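Side-chain contacts in catechol 2,3-dioxygenase (Pseudomonas sp. KL28, PDB 3HPY), which probably cleaves catechol with dioxygen next to its two hydroxyls, as an iron-dependent extradiol dioxygenase, giving 2-hydroxy-6-oxohexa-2,4-dienoate: residues S197-V200 against H201-A204; F45-W48 against D49-D52; E119-A122 against E123-C126. All coordinates share one frame; numbering follows the deposited sequence.

Interaction 1 (S197-V200 against H201-A204). With MCT (4-methylcatechol), chain J.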
loop_
_atom_site.group_PDB
_atom_site.type_symbol
_atom_site.label_atom_id
_atom_site.label_comp_id
_atom_site.label_asym_id
_atom_site.label_seq_id
_atom_site.Cartn_x
_atom_site.Cartn_y
_atom_site.Cartn_z
ATOM N N SER C 197 -17.970 20.243 -4.504
ATOM C CA SER C 197 -17.256 19.582 -5.594
ATOM C C SER C 197 -17.644 18.097 -5.580
ATOM O O SER C 197 -18.770 17.769 -5.212
ATOM C CB SER C 197 -15.755 19.721 -5.332
ATOM O OG SER C 197 -15.408 19.076 -4.107
ATOM N N HIS C 198 -16.752 17.201 -6.006
ATOM C CA HIS C 198 -17.080 15.778 -5.917
ATOM C C HIS C 198 -16.215 15.069 -4.864
ATOM O O HIS C 198 -16.027 13.847 -4.893
ATOM C CB HIS C 198 -17.021 15.046 -7.280
ATOM C CG HIS C 198 -15.684 15.074 -7.952
ATOM N ND1 HIS C 198 -15.402 15.912 -9.009
ATOM C CD2 HIS C 198 -14.552 14.370 -7.719
ATOM C CE1 HIS C 198 -14.154 15.726 -9.399
ATOM N NE2 HIS C 198 -13.614 14.796 -8.631
ATOM N N LYS C 199 -15.701 15.854 -3.920
ATOM C CA LYS C 199 -14.912 15.316 -2.812
ATOM C C LYS C 199 -15.932 14.964 -1.718
ATOM O O LYS C 199 -17.032 15.521 -1.694
ATOM C CB LYS C 199 -13.932 16.371 -2.270
ATOM C CG LYS C 199 -12.797 16.757 -3.204
ATOM C CD LYS C 199 -12.093 18.039 -2.760
ATOM C CE LYS C 199 -11.540 17.929 -1.348
ATOM N NZ LYS C 199 -11.046 19.225 -0.826
ATOM N N VAL C 200 -15.579 14.043 -0.824
ATOM C CA VAL C 200 -16.475 13.654 0.269
ATOM C C VAL C 200 -16.890 14.876 1.090
ATOM O O VAL C 200 -17.990 14.919 1.634
ATOM C CB VAL C 200 -15.826 12.602 1.193
ATOM C CG1 VAL C 200 -16.124 11.212 0.678
ATOM C CG2 VAL C 200 -14.322 12.826 1.269
ATOM N N HIS C 201 -15.999 15.858 1.191
ATOM C CA HIS C 201 -16.306 17.115 1.876
ATOM C C HIS C 201 -15.182 18.139 1.807
ATOM O O HIS C 201 -13.992 17.803 1.834
ATOM C CB HIS C 201 -16.683 16.882 3.337
ATOM C CG HIS C 201 -15.545 16.419 4.188
ATOM N ND1 HIS C 201 -14.646 15.465 3.764
ATOM C CD2 HIS C 201 -15.188 16.739 5.454
ATOM C CE1 HIS C 201 -13.784 15.216 4.733
ATOM N NE2 HIS C 201 -14.091 15.975 5.770
ATOM N N ASP C 202 -15.572 19.401 1.708
ATOM C CA ASP C 202 -14.611 20.485 1.666
ATOM C C ASP C 202 -14.595 21.156 3.033
ATOM O O ASP C 202 -13.653 21.870 3.379
ATOM C CB ASP C 202 -14.996 21.471 0.565
ATOM C CG ASP C 202 -14.747 20.901 -0.824
ATOM O OD1 ASP C 202 -13.590 20.955 -1.294
ATOM O OD2 ASP C 202 -15.709 20.375 -1.425
ATOM N N ILE C 203 -15.639 20.897 3.816
ATOM C CA ILE C 203 -15.756 21.467 5.149
ATOM C C ILE C 203 -16.838 20.737 5.942
ATOM O O ILE C 203 -17.789 20.195 5.361
ATOM C CB ILE C 203 -16.088 22.986 5.070
ATOM C CG1 ILE C 203 -15.915 23.640 6.444
ATOM C CG2 ILE C 203 -17.509 23.181 4.554
ATOM C CD1 ILE C 203 -15.906 25.172 6.394
ATOM N N ALA C 204 -16.686 20.702 7.265
ATOM C CA ALA C 204 -17.671 20.040 8.121
ATOM C C ALA C 204 -17.879 20.842 9.395
ATOM O O ALA C 204 -17.010 21.613 9.795
ATOM C CB ALA C 204 -17.222 18.619 8.468
HETATM C C1 MCT J . -14.834 12.769 10.493
HETATM C C2 MCT J . -13.979 13.811 10.889
HETATM C C3 MCT J . -13.058 14.339 9.956
HETATM O O3 MCT J . -12.240 15.327 10.331
HETATM C C4 MCT J . -12.993 13.836 8.628
HETATM O O4 MCT J . -12.097 14.362 7.746
HETATM C C5 MCT J . -13.861 12.783 8.228
HETATM C C6 MCT J . -14.781 12.258 9.171
HETATM C C MCT J . -15.808 12.198 11.474
#

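Interaction 2 (F45-W48 against D49-D52)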
loop_
_atom_site.group_PDB
_atom_site.type_symbol
_atom_site.label_atom_id
_atom_site.label_comp_id
_atom_site.label_asym_id
_atom_site.label_seq_id
_atom_site.Cartn_x
_atom_site.Cartn_y
_atom_site.Cartn_z
ATOM N N PHE C 45 2.308 29.346 4.129
ATOM C CA PHE C 45 2.698 28.001 3.717
ATOM C C PHE C 45 1.716 27.467 2.686
ATOM O O PHE C 45 0.612 27.990 2.538
ATOM C CB PHE C 45 2.665 27.032 4.900
ATOM C CG PHE C 45 3.655 27.334 5.984
ATOM C CD1 PHE C 45 3.289 28.098 7.090
ATOM C CD2 PHE C 45 4.934 26.787 5.940
ATOM C CE1 PHE C 45 4.181 28.303 8.139
ATOM C CE2 PHE C 45 5.831 26.987 6.982
ATOM C CZ PHE C 45 5.454 27.745 8.084
ATOM N N LYS C 46 2.129 26.411 1.990
ATOM C CA LYS C 46 1.293 25.735 1.000
ATOM C C LYS C 46 1.768 24.283 0.879
ATOM O O LYS C 46 2.890 23.956 1.276
ATOM C CB LYS C 46 1.398 26.415 -0.365
ATOM C CG LYS C 46 2.719 26.163 -1.091
ATOM C CD LYS C 46 2.701 26.819 -2.457
ATOM C CE LYS C 46 1.936 25.967 -3.467
ATOM N NZ LYS C 46 2.770 24.789 -3.879
ATOM N N CYS C 47 0.916 23.411 0.354
ATOM C CA CYS C 47 1.306 22.017 0.171
ATOM C C CYS C 47 2.165 22.014 -1.086
ATOM O O CYS C 47 1.892 22.774 -2.018
ATOM C CB CYS C 47 0.067 21.141 0.000
ATOM S SG CYS C 47 -0.954 21.041 1.501
ATOM N N TRP C 48 3.206 21.183 -1.115
ATOM C CA TRP C 48 4.089 21.159 -2.272
ATOM C C TRP C 48 3.372 20.952 -3.597
ATOM O O TRP C 48 3.808 21.488 -4.616
ATOM C CB TRP C 48 5.175 20.087 -2.120
ATOM C CG TRP C 48 4.672 18.671 -2.248
ATOM C CD1 TRP C 48 4.215 17.864 -1.240
ATOM C CD2 TRP C 48 4.551 17.910 -3.462
ATOM N NE1 TRP C 48 3.813 16.646 -1.754
ATOM C CE2 TRP C 48 4.007 16.648 -3.114
ATOM C CE3 TRP C 48 4.841 18.172 -4.807
ATOM C CZ2 TRP C 48 3.754 15.649 -4.067
ATOM C CZ3 TRP C 48 4.588 17.165 -5.765
ATOM C CH2 TRP C 48 4.049 15.927 -5.384
ATOM N N ASP C 49 2.272 20.198 -3.589
ATOM C CA ASP C 49 1.553 19.908 -4.834
ATOM C C ASP C 49 0.503 20.932 -5.282
ATOM O O ASP C 49 0.029 20.856 -6.412
ATOM C CB ASP C 49 0.907 18.512 -4.764
ATOM C CG ASP C 49 1.006 17.750 -6.085
ATOM O OD1 ASP C 49 1.595 18.282 -7.048
ATOM O OD2 ASP C 49 0.503 16.607 -6.166
ATOM N N GLU C 50 0.135 21.881 -4.425
ATOM C CA GLU C 50 -0.856 22.888 -4.826
ATOM C C GLU C 50 -0.137 23.854 -5.738
ATOM O O GLU C 50 1.083 23.799 -5.837
ATOM C CB GLU C 50 -1.398 23.654 -3.619
ATOM C CG GLU C 50 -2.006 22.766 -2.563
ATOM C CD GLU C 50 -2.393 23.528 -1.306
ATOM O OE1 GLU C 50 -1.563 24.332 -0.814
ATOM O OE2 GLU C 50 -3.521 23.312 -0.809
ATOM N N ARG C 51 -0.878 24.743 -6.393
ATOM C CA ARG C 51 -0.243 25.699 -7.291
ATOM C C ARG C 51 -0.284 27.138 -6.785
ATOM O O ARG C 51 0.564 27.954 -7.157
ATOM C CB ARG C 51 -0.885 25.615 -8.685
ATOM C CG ARG C 51 -0.873 24.201 -9.241
ATOM C CD ARG C 51 -1.099 24.154 -10.735
ATOM N NE ARG C 51 -1.183 22.771 -11.190
ATOM C CZ ARG C 51 -1.382 22.407 -12.450
ATOM N NH1 ARG C 51 -1.517 23.326 -13.397
ATOM N NH2 ARG C 51 -1.447 21.122 -12.760
ATOM N N ASP C 52 -1.249 27.436 -5.920
ATOM C CA ASP C 52 -1.401 28.785 -5.382
ATOM C C ASP C 52 -0.447 29.119 -4.236
ATOM O O ASP C 52 -0.022 28.238 -3.484
ATOM C CB ASP C 52 -2.861 29.015 -4.976
ATOM C CG ASP C 52 -3.775 29.227 -6.184
ATOM O OD1 ASP C 52 -3.244 29.378 -7.312
ATOM O OD2 ASP C 52 -5.012 29.258 -6.011
#

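Interaction 3 (E119-A122 against E123-C126)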
loop_
_atom_site.group_PDB
_atom_site.type_symbol
_atom_site.label_atom_id
_atom_site.label_comp_id
_atom_site.label_asym_id
_atom_site.label_seq_id
_atom_site.Cartn_x
_atom_site.Cartn_y
_atom_site.Cartn_z
ATOM N N GLU C 119 -14.118 33.273 4.480
ATOM C CA GLU C 119 -13.621 34.178 3.455
ATOM C C GLU C 119 -13.816 33.585 2.065
ATOM O O GLU C 119 -13.773 32.372 1.892
ATOM C CB GLU C 119 -12.134 34.471 3.678
ATOM C CG GLU C 119 -11.848 35.695 4.535
ATOM C CD GLU C 119 -10.375 36.022 4.590
ATOM O OE1 GLU C 119 -9.652 35.678 3.630
ATOM O OE2 GLU C 119 -9.933 36.640 5.586
ATOM N N LEU C 120 -14.036 34.454 1.087
ATOM C CA LEU C 120 -14.216 34.052 -0.306
ATOM C C LEU C 120 -13.343 34.977 -1.150
ATOM O O LEU C 120 -13.424 36.199 -1.018
ATOM C CB LEU C 120 -15.688 34.203 -0.718
ATOM C CG LEU C 120 -16.612 32.978 -0.736
ATOM C CD1 LEU C 120 -16.402 32.103 0.481
ATOM C CD2 LEU C 120 -18.036 33.458 -0.803
ATOM N N TYR C 121 -12.487 34.402 -1.990
ATOM C CA TYR C 121 -11.628 35.204 -2.845
ATOM C C TYR C 121 -11.495 34.534 -4.193
ATOM O O TYR C 121 -11.689 33.325 -4.313
ATOM C CB TYR C 121 -10.230 35.359 -2.237
ATOM C CG TYR C 121 -9.450 34.061 -2.143
ATOM C CD1 TYR C 121 -9.680 33.158 -1.105
ATOM C CD2 TYR C 121 -8.465 33.749 -3.083
ATOM C CE1 TYR C 121 -8.940 31.973 -0.998
ATOM C CE2 TYR C 121 -7.723 32.573 -2.989
ATOM C CZ TYR C 121 -7.960 31.692 -1.941
ATOM O OH TYR C 121 -7.183 30.558 -1.824
ATOM N N ALA C 122 -11.147 35.320 -5.204
ATOM C CA ALA C 122 -10.984 34.788 -6.551
ATOM C C ALA C 122 -9.551 34.916 -7.027
ATOM O O ALA C 122 -9.168 34.323 -8.037
ATOM C CB ALA C 122 -11.912 35.515 -7.513
ATOM N N GLU C 123 -8.747 35.681 -6.302
ATOM C CA GLU C 123 -7.373 35.881 -6.722
ATOM C C GLU C 123 -6.309 35.512 -5.702
ATOM O O GLU C 123 -6.447 35.753 -4.500
ATOM C CB GLU C 123 -7.178 37.332 -7.177
ATOM C CG GLU C 123 -7.986 37.710 -8.416
ATOM C CD GLU C 123 -7.808 39.173 -8.802
ATOM O OE1 GLU C 123 -6.650 39.590 -9.026
ATOM O OE2 GLU C 123 -8.823 39.901 -8.883
ATOM N N LYS C 124 -5.243 34.911 -6.216
ATOM C CA LYS C 124 -4.101 34.489 -5.423
ATOM C C LYS C 124 -3.051 33.989 -6.400
ATOM O O LYS C 124 -3.295 33.065 -7.181
ATOM C CB LYS C 124 -4.492 33.382 -4.445
ATOM C CG LYS C 124 -3.320 32.870 -3.616
ATOM C CD LYS C 124 -3.766 31.916 -2.510
ATOM C CE LYS C 124 -4.365 32.653 -1.316
ATOM N NZ LYS C 124 -4.635 31.713 -0.187
ATOM N N THR C 125 -1.884 34.612 -6.353
ATOM C CA THR C 125 -0.786 34.272 -7.242
ATOM C C THR C 125 -0.487 32.781 -7.347
ATOM O O THR C 125 -0.431 32.074 -6.342
ATOM C CB THR C 125 0.499 35.005 -6.811
ATOM O OG1 THR C 125 0.248 36.415 -6.770
ATOM C CG2 THR C 125 1.631 34.727 -7.786
ATOM N N CYS C 126 -0.303 32.320 -8.581
ATOM C CA CYS C 126 0.023 30.930 -8.873
ATOM C C CYS C 126 1.537 30.800 -8.920
ATOM O O CYS C 126 2.179 31.368 -9.808
ATOM C CB CYS C 126 -0.562 30.513 -10.227
ATOM S SG CYS C 126 0.076 28.925 -10.862
#

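Interaction 1 (S197-V200 against H201-A204)
Ser197 and Lys199 grip the carboxylate of Asp202 from two directions. Ser197 OG donates to Asp202 OD2 at 3.0 Å, using the syn lone pair of that oxygen. Lys199 NZ forms a salt bridge with Asp202 OD1 at 3.1 Å. It comes from above the carboxylate, 47° out of the plane, and the two side chains cross at about a right angle. Asp202 OD2 also accepts from the backbone N of Cys196, so that oxygen has two donors while OD1 takes the lysine. The stronger partner of Lys199 NZ is Asp153 O, on strand 151-159. Ser197 OG accepts in turn from Lys199 N at 3.2 Å, which makes an ST turn. The hydroxyl lies between the backbone N and the carbonyl carbon of Ser197 (chi1 62°), and from there it serves both bonds.

Ser197 and the Asp202 carboxylate form the tight, buried part. Lys199, partly exposed, is the looser side; its chain bends at chi3 to bring the amine back over Asp202. Nearby, Val200 CG2 packs 3.6 Å from His201 ND1. The other end of the His201 ring faces the active site. NE2 makes a weak hydrogen bond to O4 of 4-methylcatechol at 3.2 Å, with the oxygen at the ring edge and in its plane. Rings of His154, an iron ligand, and Trp193 also meet His201.

The loop links strand 189-195 to strand 203-207. The backbones of Asp202 and Ile203 both bond to Leu194, a classic beta bulge, and Ala204 continues the pairing to strand 151-159.

Interaction 2 (F45-W48 against D49-D52)
A type I beta turn from Cys47 to Glu50 leads from strand 43-46 into the loop toward strand 56-60. Its backbone bond runs from Glu50 N to Cys47 O at 3.1 Å. The extended Glu50 side chain reaches back to the start of the turn, where OE1 accepts from Cys47 N at 2.9 Å. This bond is nearly straight (167°), although the donor sits above the carboxylate plane.

The Lys46 chain bends at chi3 and chi4 and brings NZ onto the turn. NZ donates to Cys47 O at 2.9 Å and to Glu50 O at 2.8 Å; a weak bond to Gly128 O adds to these. Lys46 NZ and Glu50 N reach Cys47 O from opposite faces of its plane.

At the corner, the Asp49 side chain lies flat on the Trp48 indole. Asp49 CB stands 3.8 Å from the centroid of the six-membered ring, a CH-pi contact over the face. The carboxylate is stacked on the ring, their planes 11° apart. Its OD1 forms a salt bridge with Arg252 of the second subunit.

The chemistry ties the turn together from within and also links it to its surroundings. The Glu50 carboxylate does both, since its OE2 accepts from Leu152 N. The positive charge of Lys46 beside two carbonyl oxygens probably strengthens their polarisation.

Interaction 3 (E119-A122 against E123-C126)
Tyr121 and Lys124 meet where strand 117-121 leaves the N-terminal sheet. The strand is part of the N-terminal vicinal oxygen chelate (VOC) domain and lies between strands 65-73 and 107-111. The chain then enters the loop that leads toward strand 151-159.

Van der Waals contact comes first. The two side chains run obliquely to each other. Lys124 CB approaches the ring at Tyr121 CE2, 3.6 Å away. Farther along, the lysine packs beside the hydroxyl, with Lys124 CE 3.5 Å from Tyr121 OH. Lys124 CG lies opposite the backbone N (chi1 178°), and the bend at chi3 keeps the chain beside the phenol. Glu123 is exposed; its CB and CG pack on the Ala122 carbonyl group, and its side chain touches Lys76 of helix 76-89.

The polar contacts are modest within the pair. Lys124 NZ gives a weak hydrogen bond to Tyr121 OH at 3.2 Å. The amine has other partners in Ser54 O, the strongest, and His11 ND1. Thus the lysine reaches from the loop to two other parts of the N-terminal half. The His11 ring also meets that of Tyr121, with planes only about 10° apart. Ala122 N is buried here and has no hydrogen-bonding partner in the model.

Backbone and ring also come together. With chi1 at 66° the Tyr121 ring leans toward the residues that follow. The carbonyl oxygen Glu123 O approaches the ring obliquely, 3.2 Å from Tyr121 CD2.

Along the chain the order is interaction 2, interaction 3, interaction 1. Interactions 2 and 3 sit at the ends of strands 43-46 and 117-121 of the same eight-stranded sheet. Their centres are 13 Å apart and they touch: Asp52 OD1 lies 3.7 Å from Lys124 O. Interaction 1 belongs to the second sheet, in the half that holds the iron. Its centre is 19 Å from each of the others, and nearest atoms are about 9 Å away. It alone of the three reaches the bound 4-methylcatechol. Interactions 1 and 2 both touch the second subunit, so an active-site loop and an N-terminal turn each take part in the tetramer's contacts.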